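Local coordinates for protein CDP-glucose 4,6-dehydratase (Salmonella enterica subsp. enterica serovar Typhi, PDB 1WVG) that catalyses the NAD-dependent dehydration of CDP-D-glucose to CDP-4-dehydro-6-deoxy-D-glucose, an early step toward CDP-linked dideoxy sugars of the lipopolysaccharide O-antigen, at residues A[242-247]-A[312-317]; A[191-196]-A[236-241]; A[221-226]-A[274-279]. One frame throughout, in Å; residues are numbered along the deposited sequence.

Contact 1. Residues A[242-247]-A[312-317]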
# COMPACT_ATOMS: atom_id res chain seq x y z
N TYR A 242 -10.61 -25.20 -9.40
CA TYR A 242 -10.67 -24.89 -10.85
C TYR A 242 -12.01 -25.34 -11.46
O TYR A 242 -12.57 -24.71 -12.35
CB TYR A 242 -9.63 -25.64 -11.71
CG TYR A 242 -8.21 -25.39 -11.30
CD1 TYR A 242 -7.91 -24.47 -10.29
CD2 TYR A 242 -7.16 -26.09 -11.91
CE1 TYR A 242 -6.58 -24.23 -9.93
CE2 TYR A 242 -5.84 -25.88 -11.53
CZ TYR A 242 -5.54 -24.93 -10.54
OH TYR A 242 -4.23 -24.71 -10.14
N ILE A 243 -12.50 -26.47 -11.01
CA ILE A 243 -13.69 -27.02 -11.58
C ILE A 243 -14.89 -26.20 -11.21
O ILE A 243 -15.75 -25.91 -12.05
CB ILE A 243 -13.85 -28.49 -11.17
CG1 ILE A 243 -12.97 -29.35 -12.04
CG2 ILE A 243 -15.28 -29.01 -11.26
CD1 ILE A 243 -12.69 -30.66 -11.32
N VAL A 244 -14.90 -25.83 -9.94
CA VAL A 244 -16.00 -25.03 -9.41
C VAL A 244 -16.12 -23.69 -10.11
O VAL A 244 -17.22 -23.24 -10.49
CB VAL A 244 -15.95 -24.87 -7.91
CG1 VAL A 244 -16.83 -23.69 -7.51
CG2 VAL A 244 -16.40 -26.18 -7.25
N VAL A 245 -14.98 -23.06 -10.34
CA VAL A 245 -15.05 -21.77 -11.00
C VAL A 245 -15.50 -21.93 -12.40
O VAL A 245 -16.23 -21.09 -12.90
CB VAL A 245 -13.81 -20.87 -10.91
CG1 VAL A 245 -13.36 -20.72 -9.47
CG2 VAL A 245 -12.71 -21.56 -11.69
N ALA A 246 -15.06 -23.00 -13.05
CA ALA A 246 -15.52 -23.14 -14.42
C ALA A 246 -17.05 -23.22 -14.47
O ALA A 246 -17.72 -22.68 -15.36
CB ALA A 246 -14.94 -24.39 -15.06
N GLN A 247 -17.61 -23.93 -13.50
CA GLN A 247 -19.04 -24.06 -13.41
C GLN A 247 -19.72 -22.68 -13.36
O GLN A 247 -20.60 -22.33 -14.16
CB GLN A 247 -19.33 -24.89 -12.16
CG GLN A 247 -19.19 -26.39 -12.47
CD GLN A 247 -19.11 -27.30 -11.25
OE1 GLN A 247 -18.62 -28.44 -11.36
NE2 GLN A 247 -19.56 -26.81 -10.09
N MET A 312 -15.38 -17.40 0.98
CA MET A 312 -16.61 -16.60 1.04
C MET A 312 -17.33 -16.51 -0.27
O MET A 312 -18.52 -16.71 -0.35
CB MET A 312 -16.43 -15.10 1.30
CG MET A 312 -15.28 -14.69 2.16
SD MET A 312 -15.10 -15.68 3.65
CE MET A 312 -14.26 -14.44 4.67
N GLN A 313 -16.61 -16.07 -1.27
CA GLN A 313 -17.21 -15.84 -2.57
C GLN A 313 -17.63 -17.03 -3.46
O GLN A 313 -18.66 -16.92 -4.17
CB GLN A 313 -16.60 -14.62 -3.33
CG GLN A 313 -16.38 -13.39 -2.42
CD GLN A 313 -15.69 -12.20 -3.09
OE1 GLN A 313 -15.34 -11.21 -2.42
NE2 GLN A 313 -15.47 -12.28 -4.40
N LEU A 314 -16.86 -18.12 -3.45
CA LEU A 314 -17.19 -19.28 -4.26
C LEU A 314 -17.77 -20.34 -3.36
O LEU A 314 -18.36 -21.33 -3.83
CB LEU A 314 -15.92 -19.91 -4.90
CG LEU A 314 -15.39 -19.15 -6.11
CD1 LEU A 314 -14.01 -19.65 -6.47
CD2 LEU A 314 -16.34 -19.32 -7.30
N GLY A 315 -17.56 -20.09 -2.05
CA GLY A 315 -17.94 -20.96 -0.95
C GLY A 315 -17.11 -22.24 -1.06
O GLY A 315 -17.58 -23.32 -0.78
N TRP A 316 -15.85 -22.13 -1.49
CA TRP A 316 -15.01 -23.30 -1.65
C TRP A 316 -14.10 -23.52 -0.46
O TRP A 316 -13.48 -22.59 0.04
CB TRP A 316 -14.18 -23.18 -2.97
CG TRP A 316 -13.08 -24.19 -3.14
CD1 TRP A 316 -13.12 -25.36 -3.87
CD2 TRP A 316 -11.77 -24.15 -2.54
NE1 TRP A 316 -11.94 -26.04 -3.77
CE2 TRP A 316 -11.09 -25.32 -2.97
CE3 TRP A 316 -11.12 -23.23 -1.72
CZ2 TRP A 316 -9.79 -25.58 -2.59
CZ3 TRP A 316 -9.83 -23.49 -1.35
CH2 TRP A 316 -9.19 -24.64 -1.77
N HIS A 317 -14.00 -24.76 0.00
CA HIS A 317 -13.15 -25.09 1.13
C HIS A 317 -12.39 -26.38 0.82
O HIS A 317 -12.85 -27.18 -0.01
CB HIS A 317 -13.99 -25.22 2.42
CG HIS A 317 -15.00 -24.09 2.56
ND1 HIS A 317 -14.76 -22.98 3.36
CD2 HIS A 317 -16.24 -23.92 2.00
CE1 HIS A 317 -15.82 -22.18 3.27
NE2 HIS A 317 -16.74 -22.72 2.45
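Val245 and Leu314 meet at an oblique angle where helix 236-251, one of the helices flanking the parallel sheet of the Rossmann fold, lies beside the last part of helix 308-314. Leu314 presents the fork of its side chain: both methyls face the same branch of Val245, CD1 at 3.3 Å and CD2 at 3.9 Å from Val245 CG1. The first distance is tighter than usual carbon contact and is best read as close packing rather than as an exact value. Val245 turns CG1 to this fork because that branch stands anti to its carbonyl carbon (chi1 -52°). Val244, one residue earlier on the helix, points its CB at the other segment and closes the group more loosely, with its CG1 4.4 Å from Leu314 CD2. No hydrogen bond links the segments; the join is wholly apolar and buried. Phe262 and Trp260 of strand 259-262 pack against Leu314, and Phe262 also touches Val245, so the helix pair is backed by the sheet. Beyond Leu314 the chain leaves the helix at Gly315, whose phi is positive (66°). The next side chain, Trp316, then turns back toward helix 236-251, where its NE1 hydrogen-bonds Ser240 OG.

Contact 2. Residues A[191-196]-A[236-241]. With CXY (cytidine-5'-diphospho-beta-D-xylose), chain D.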
# COMPACT_ATOMS: atom_id res chain seq x y z
N VAL A 191 -6.43 -18.52 -11.81
CA VAL A 191 -6.45 -19.29 -10.60
C VAL A 191 -5.04 -19.55 -10.14
O VAL A 191 -4.17 -19.92 -10.92
CB VAL A 191 -7.26 -20.56 -10.83
CG1 VAL A 191 -8.70 -20.14 -11.08
CG2 VAL A 191 -6.72 -21.18 -12.10
N ARG A 192 -4.83 -19.29 -8.85
CA ARG A 192 -3.53 -19.40 -8.25
C ARG A 192 -3.54 -20.44 -7.19
O ARG A 192 -4.07 -20.20 -6.08
CB ARG A 192 -3.09 -18.06 -7.64
CG ARG A 192 -3.40 -16.93 -8.60
CD ARG A 192 -3.55 -15.58 -7.93
NE ARG A 192 -3.94 -14.66 -8.97
CZ ARG A 192 -4.34 -13.41 -8.78
NH1 ARG A 192 -4.37 -12.88 -7.55
NH2 ARG A 192 -4.70 -12.67 -9.86
N ALA A 193 -2.93 -21.59 -7.51
CA ALA A 193 -2.93 -22.65 -6.51
C ALA A 193 -1.71 -22.63 -5.64
O ALA A 193 -0.81 -21.82 -5.87
CB ALA A 193 -3.06 -24.00 -7.16
N GLY A 194 -1.71 -23.51 -4.64
CA GLY A 194 -0.58 -23.65 -3.73
C GLY A 194 0.46 -24.62 -4.35
O GLY A 194 0.67 -24.64 -5.57
N ASN A 195 1.12 -25.40 -3.49
CA ASN A 195 2.10 -26.40 -3.91
C ASN A 195 1.37 -27.72 -3.89
O ASN A 195 1.08 -28.19 -2.81
CB ASN A 195 3.29 -26.46 -2.96
CG ASN A 195 4.34 -25.45 -3.37
OD1 ASN A 195 4.02 -24.27 -3.58
ND2 ASN A 195 5.60 -25.87 -3.47
N VAL A 196 1.02 -28.26 -5.08
CA VAL A 196 0.30 -29.52 -5.20
C VAL A 196 1.23 -30.69 -5.03
O VAL A 196 2.28 -30.75 -5.65
CB VAL A 196 -0.41 -29.74 -6.55
CG1 VAL A 196 -1.65 -28.89 -6.63
CG2 VAL A 196 0.50 -29.45 -7.73
N LEU A 236 -5.74 -32.70 -5.74
CA LEU A 236 -7.19 -32.62 -6.03
C LEU A 236 -7.86 -31.36 -5.48
O LEU A 236 -8.93 -30.95 -5.95
CB LEU A 236 -7.98 -33.87 -5.58
CG LEU A 236 -7.56 -35.15 -6.31
CD1 LEU A 236 -8.31 -36.34 -5.74
CD2 LEU A 236 -7.92 -34.98 -7.78
N GLU A 237 -7.23 -30.75 -4.49
CA GLU A 237 -7.79 -29.54 -3.89
C GLU A 237 -7.99 -28.34 -4.82
O GLU A 237 -9.11 -27.84 -4.95
CB GLU A 237 -7.02 -29.18 -2.62
CG GLU A 237 -6.94 -30.41 -1.70
CD GLU A 237 -7.92 -30.35 -0.57
OE1 GLU A 237 -9.09 -30.04 -0.71
OE2 GLU A 237 -7.37 -30.61 0.59
N PRO A 238 -6.91 -27.86 -5.45
CA PRO A 238 -7.04 -26.72 -6.32
C PRO A 238 -7.85 -27.13 -7.53
O PRO A 238 -8.65 -26.36 -8.01
CB PRO A 238 -5.63 -26.34 -6.76
CG PRO A 238 -4.72 -27.53 -6.43
CD PRO A 238 -5.52 -28.41 -5.49
N LEU A 239 -7.66 -28.39 -8.00
CA LEU A 239 -8.44 -28.88 -9.13
C LEU A 239 -9.93 -28.64 -8.90
O LEU A 239 -10.65 -28.19 -9.79
CB LEU A 239 -8.20 -30.37 -9.39
CG LEU A 239 -6.84 -30.56 -10.08
CD1 LEU A 239 -6.68 -31.96 -10.68
CD2 LEU A 239 -6.70 -29.48 -11.14
N SER A 240 -10.39 -28.98 -7.71
CA SER A 240 -11.81 -28.79 -7.31
C SER A 240 -12.16 -27.33 -7.44
O SER A 240 -13.24 -26.97 -7.94
CB SER A 240 -12.15 -29.33 -5.90
OG SER A 240 -11.55 -28.58 -4.87
N GLY A 241 -11.22 -26.49 -6.99
CA GLY A 241 -11.42 -25.07 -7.10
C GLY A 241 -11.54 -24.70 -8.56
O GLY A 241 -12.47 -23.97 -8.95
O1B CXY D . 7.72 -24.34 -4.59
PB CXY D . 8.28 -25.00 -5.84
O2B CXY D . 9.63 -24.48 -6.26
O1' CXY D . 7.20 -24.82 -7.07
O3A CXY D . 8.24 -26.46 -5.32
PA CXY D . 9.44 -27.51 -4.92
O1A CXY D . 8.74 -28.77 -4.58
O2A CXY D . 10.43 -27.63 -6.02
O5D CXY D . 10.11 -26.77 -3.68
C5D CXY D . 9.42 -26.79 -2.43
C4D CXY D . 10.38 -26.38 -1.34
O4D CXY D . 11.10 -27.57 -0.92
C3D CXY D . 11.42 -25.31 -1.67
O3D CXY D . 11.77 -24.40 -0.57
C2D CXY D . 12.58 -26.24 -2.06
O2D CXY D . 13.81 -25.51 -1.94
C1D CXY D . 12.47 -27.29 -0.98
N1 CXY D . 13.17 -28.54 -1.29
C6 CXY D . 12.81 -29.28 -2.41
C5 CXY D . 13.40 -30.41 -2.72
C4 CXY D . 14.46 -30.94 -1.93
N3 CXY D . 14.77 -30.15 -0.81
C2 CXY D . 14.18 -28.95 -0.45
N4 CXY D . 15.09 -31.96 -2.16
O2 CXY D . 14.53 -28.30 0.55
C1' CXY D . 6.20 -25.83 -7.09
C2' CXY D . 5.97 -26.15 -8.55
C3' CXY D . 5.49 -24.87 -9.20
C4' CXY D . 4.20 -24.39 -8.54
C5' CXY D . 4.43 -24.21 -7.04
O2' CXY D . 7.19 -26.57 -9.20
O3' CXY D . 5.18 -25.14 -10.58
O4' CXY D . 3.77 -23.18 -9.14
O5' CXY D . 4.95 -25.41 -6.46
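Pro238 turns the CB-CG-CD edge of its ring to Ala193 and Val196 of strand 187-197. CB meets the methyl of Ala193, 3.5 Å from Ala193 CB. CG faces both strand residues, 4.0 Å from Ala193 CB but only 3.4 Å from Val196 CG1. CD, at the far end of the ring, still reaches Val196 CG1 at 4.1 Å. The pairs Pro238 CB with Ala193 CB and Pro238 CG with Val196 CG1 are tighter than ordinary van der Waals contact. A chi1 of -75° sets Val196 CG1 beside its backbone N and toward the ring. Proline suits this place: in the first turn of helix 236-251 its missing N-H costs no helical bond. Glu237 O, just before it, takes two donors, Gly241 N and the hydroxyl of Ser240, whose OG lies 2.6 Å from Glu237 O and tilted 20° from the carbonyl plane. Between Ala193 and Val196, Asn195 points the other way, away from the helix. Its ND2 gives a nearly straight hydrogen bond (164°) to diphosphate oxygen O1B of CDP-xylose, with ND2 2.8 Å from O1B, while its OD1 lies near the xylose ring. One side of the strand thus packs on a helix and the other holds the nucleotide sugar, consistent with the Rossmann-fold, extended short-chain dehydrogenase/reductase family to which the enzyme belongs.

Contact 3. Residues A[221-226]-A[274-279]. With CXY (cytidine-5'-diphospho-beta-D-xylose), chain D.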
# COMPACT_ATOMS: atom_id res chain seq x y z
N VAL A 221 16.92 -38.98 1.23
CA VAL A 221 16.59 -37.88 0.36
C VAL A 221 17.38 -36.71 0.85
O VAL A 221 17.56 -36.51 2.07
CB VAL A 221 15.07 -37.62 0.28
CG1 VAL A 221 14.44 -37.49 1.67
CG2 VAL A 221 14.79 -36.36 -0.54
N ILE A 222 17.85 -35.97 -0.12
CA ILE A 222 18.61 -34.77 0.17
C ILE A 222 17.81 -33.46 0.20
O ILE A 222 17.36 -32.97 -0.85
CB ILE A 222 19.81 -34.65 -0.73
CG1 ILE A 222 20.80 -35.75 -0.32
CG2 ILE A 222 20.38 -33.25 -0.52
CD1 ILE A 222 22.07 -35.78 -1.16
N ILE A 223 17.65 -32.90 1.43
CA ILE A 223 16.93 -31.66 1.76
C ILE A 223 17.76 -30.39 1.69
O ILE A 223 18.74 -30.20 2.43
CB ILE A 223 16.29 -31.77 3.13
CG1 ILE A 223 15.39 -32.98 3.11
CG2 ILE A 223 15.48 -30.51 3.42
CD1 ILE A 223 14.23 -32.85 2.14
N ARG A 224 17.32 -29.48 0.81
CA ARG A 224 18.05 -28.24 0.68
C ARG A 224 17.60 -27.09 1.55
O ARG A 224 18.46 -26.29 1.94
CB ARG A 224 18.36 -27.81 -0.74
CG ARG A 224 17.33 -28.18 -1.80
CD ARG A 224 17.41 -27.21 -2.96
NE ARG A 224 16.25 -27.26 -3.85
CZ ARG A 224 15.85 -28.36 -4.47
NH1 ARG A 224 16.49 -29.53 -4.30
NH2 ARG A 224 14.77 -28.27 -5.25
N ASN A 225 16.28 -26.98 1.85
CA ASN A 225 15.70 -25.87 2.65
C ASN A 225 14.61 -26.28 3.63
O ASN A 225 13.43 -26.01 3.39
CB ASN A 225 15.02 -24.90 1.67
CG ASN A 225 16.02 -24.26 0.74
OD1 ASN A 225 16.90 -23.53 1.20
ND2 ASN A 225 15.89 -24.52 -0.56
N PRO A 226 15.02 -26.90 4.74
CA PRO A 226 14.20 -27.47 5.79
C PRO A 226 13.20 -26.55 6.43
O PRO A 226 12.15 -26.99 6.92
CB PRO A 226 15.14 -27.98 6.88
CG PRO A 226 16.54 -27.59 6.45
CD PRO A 226 16.47 -26.99 5.05
N PHE A 274 9.10 -30.45 8.30
CA PHE A 274 7.96 -31.14 8.83
C PHE A 274 7.51 -32.23 7.89
O PHE A 274 7.15 -33.35 8.25
CB PHE A 274 6.80 -30.13 8.92
CG PHE A 274 5.51 -30.84 9.21
CD1 PHE A 274 5.09 -31.01 10.54
CD2 PHE A 274 4.69 -31.35 8.20
CE1 PHE A 274 3.91 -31.68 10.86
CE2 PHE A 274 3.52 -32.05 8.50
CZ PHE A 274 3.13 -32.21 9.83
N ILE A 275 7.44 -31.87 6.65
CA ILE A 275 6.96 -32.84 5.67
C ILE A 275 7.87 -34.04 5.57
O ILE A 275 7.42 -35.19 5.65
CB ILE A 275 6.73 -32.21 4.30
CG1 ILE A 275 5.36 -31.53 4.33
CG2 ILE A 275 6.73 -33.30 3.23
CD1 ILE A 275 5.43 -30.12 3.76
N VAL A 276 9.16 -33.76 5.38
CA VAL A 276 10.08 -34.86 5.26
C VAL A 276 10.05 -35.74 6.51
O VAL A 276 10.04 -36.95 6.41
CB VAL A 276 11.47 -34.39 4.90
CG1 VAL A 276 12.04 -33.66 6.10
CG2 VAL A 276 12.31 -35.63 4.60
N ASP A 277 9.99 -35.12 7.70
CA ASP A 277 9.94 -35.92 8.92
C ASP A 277 8.73 -36.84 8.94
O ASP A 277 8.73 -38.03 9.31
CB ASP A 277 10.01 -35.00 10.16
CG ASP A 277 11.41 -34.63 10.57
OD1 ASP A 277 12.41 -35.12 10.07
OD2 ASP A 277 11.46 -33.70 11.47
N LYS A 278 7.63 -36.27 8.51
CA LYS A 278 6.40 -37.04 8.51
C LYS A 278 6.44 -38.22 7.51
O LYS A 278 6.00 -39.37 7.77
CB LYS A 278 5.23 -36.08 8.28
CG LYS A 278 3.90 -36.75 8.59
CD LYS A 278 3.84 -37.42 9.96
CE LYS A 278 2.72 -36.90 10.86
NZ LYS A 278 3.15 -36.63 12.24
N MET A 279 6.94 -37.85 6.34
CA MET A 279 7.10 -38.76 5.23
C MET A 279 7.98 -39.95 5.68
O MET A 279 7.63 -41.13 5.48
CB MET A 279 7.66 -37.99 4.01
CG MET A 279 6.60 -37.13 3.30
SD MET A 279 5.26 -38.16 2.58
CE MET A 279 6.03 -38.51 0.97
O1B CXY D . 7.72 -24.34 -4.59
PB CXY D . 8.28 -25.00 -5.84
O2B CXY D . 9.63 -24.48 -6.26
O1' CXY D . 7.20 -24.82 -7.07
O3A CXY D . 8.24 -26.46 -5.32
PA CXY D . 9.44 -27.51 -4.92
O1A CXY D . 8.74 -28.77 -4.58
O2A CXY D . 10.43 -27.63 -6.02
O5D CXY D . 10.11 -26.77 -3.68
C5D CXY D . 9.42 -26.79 -2.43
C4D CXY D . 10.38 -26.38 -1.34
O4D CXY D . 11.10 -27.57 -0.92
C3D CXY D . 11.42 -25.31 -1.67
O3D CXY D . 11.77 -24.40 -0.57
C2D CXY D . 12.58 -26.24 -2.06
O2D CXY D . 13.81 -25.51 -1.94
C1D CXY D . 12.47 -27.29 -0.98
N1 CXY D . 13.17 -28.54 -1.29
C6 CXY D . 12.81 -29.28 -2.41
C5 CXY D . 13.40 -30.41 -2.72
C4 CXY D . 14.46 -30.94 -1.93
N3 CXY D . 14.77 -30.15 -0.81
C2 CXY D . 14.18 -28.95 -0.45
N4 CXY D . 15.09 -31.96 -2.16
O2 CXY D . 14.53 -28.30 0.55
C1' CXY D . 6.20 -25.83 -7.09
C2' CXY D . 5.97 -26.15 -8.55
C3' CXY D . 5.49 -24.87 -9.20
C4' CXY D . 4.20 -24.39 -8.54
C5' CXY D . 4.43 -24.21 -7.04
O2' CXY D . 7.19 -26.57 -9.20
O3' CXY D . 5.18 -25.14 -10.58
O4' CXY D . 3.77 -23.18 -9.14
O5' CXY D . 4.95 -25.41 -6.46
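The short extended strand 221-223 passes beside helix 272-283, coming nearest at Ile223 and Val276, whose CA atoms are 8.3 Å apart. Val276 is the single helix residue that touches the strand, chiefly through its CG2 methyl, with CB also near Ile223 CD1. Its CG1 sits in the space between backbone N and carbonyl carbon (chi1 70°), which swings CG2 toward the strand. That CG2 lies 4.1 Å from Val221 CG1, the two valines running alongside one another and pointing opposite ways, and 4.2 Å from Ile223 CD1, this second pair meeting tip to tip. Trp289, on the strand that pairs in parallel with 221-223, touches all three side chains. These elements belong to the substrate-binding region of an extended short-chain dehydrogenase/reductase, and the strand and the turn after it read the cytosine of CDP-xylose largely through the backbone. Ile222 O accepts from the amino group, 2.8 Å from N4. Arg224 N donates to the ring nitrogen N3 at 3.1 Å in a nearly straight bond (175°). Asn225 N donates to the base carbonyl O2, though the modelled length is doubtfully short. This pattern of one acceptor and two donors matches the pairing edge of cytosine. The Arg224 side chain, extended from CG to NE, runs across the base: CG lies over N3 and C2, and one guanidinium face covers C5 near its own rim, with CZ 3.6 Å from C5. Glu299 forms a salt bridge with NE, and the Asp205 carbonyl takes NH2. Asn225 ND2 reaches the ribose, 2.7 Å from O2D.

In the fold
Contacts 1 and 2 share helix 236-251 and touch each other: the indole of Trp316 borders Gly241, and the Tyr242 hydroxyl approaches the Ala193 methyl. Contact 2 is the most central, its centre about 6 Å from the centre of the chain, against about 15 Å for contact 1 and 22 Å for contact 3, the most peripheral. The centre of contact 3 stands about 32 Å from that of contact 1 and 22 Å from that of contact 2. In all three the touching side chains are buried and aliphatic, without hydrogen bonds between segments. Contact 1 is purely structural, while contacts 2 and 3 hold the same CDP-xylose, by its diphosphate and by its nucleoside respectively.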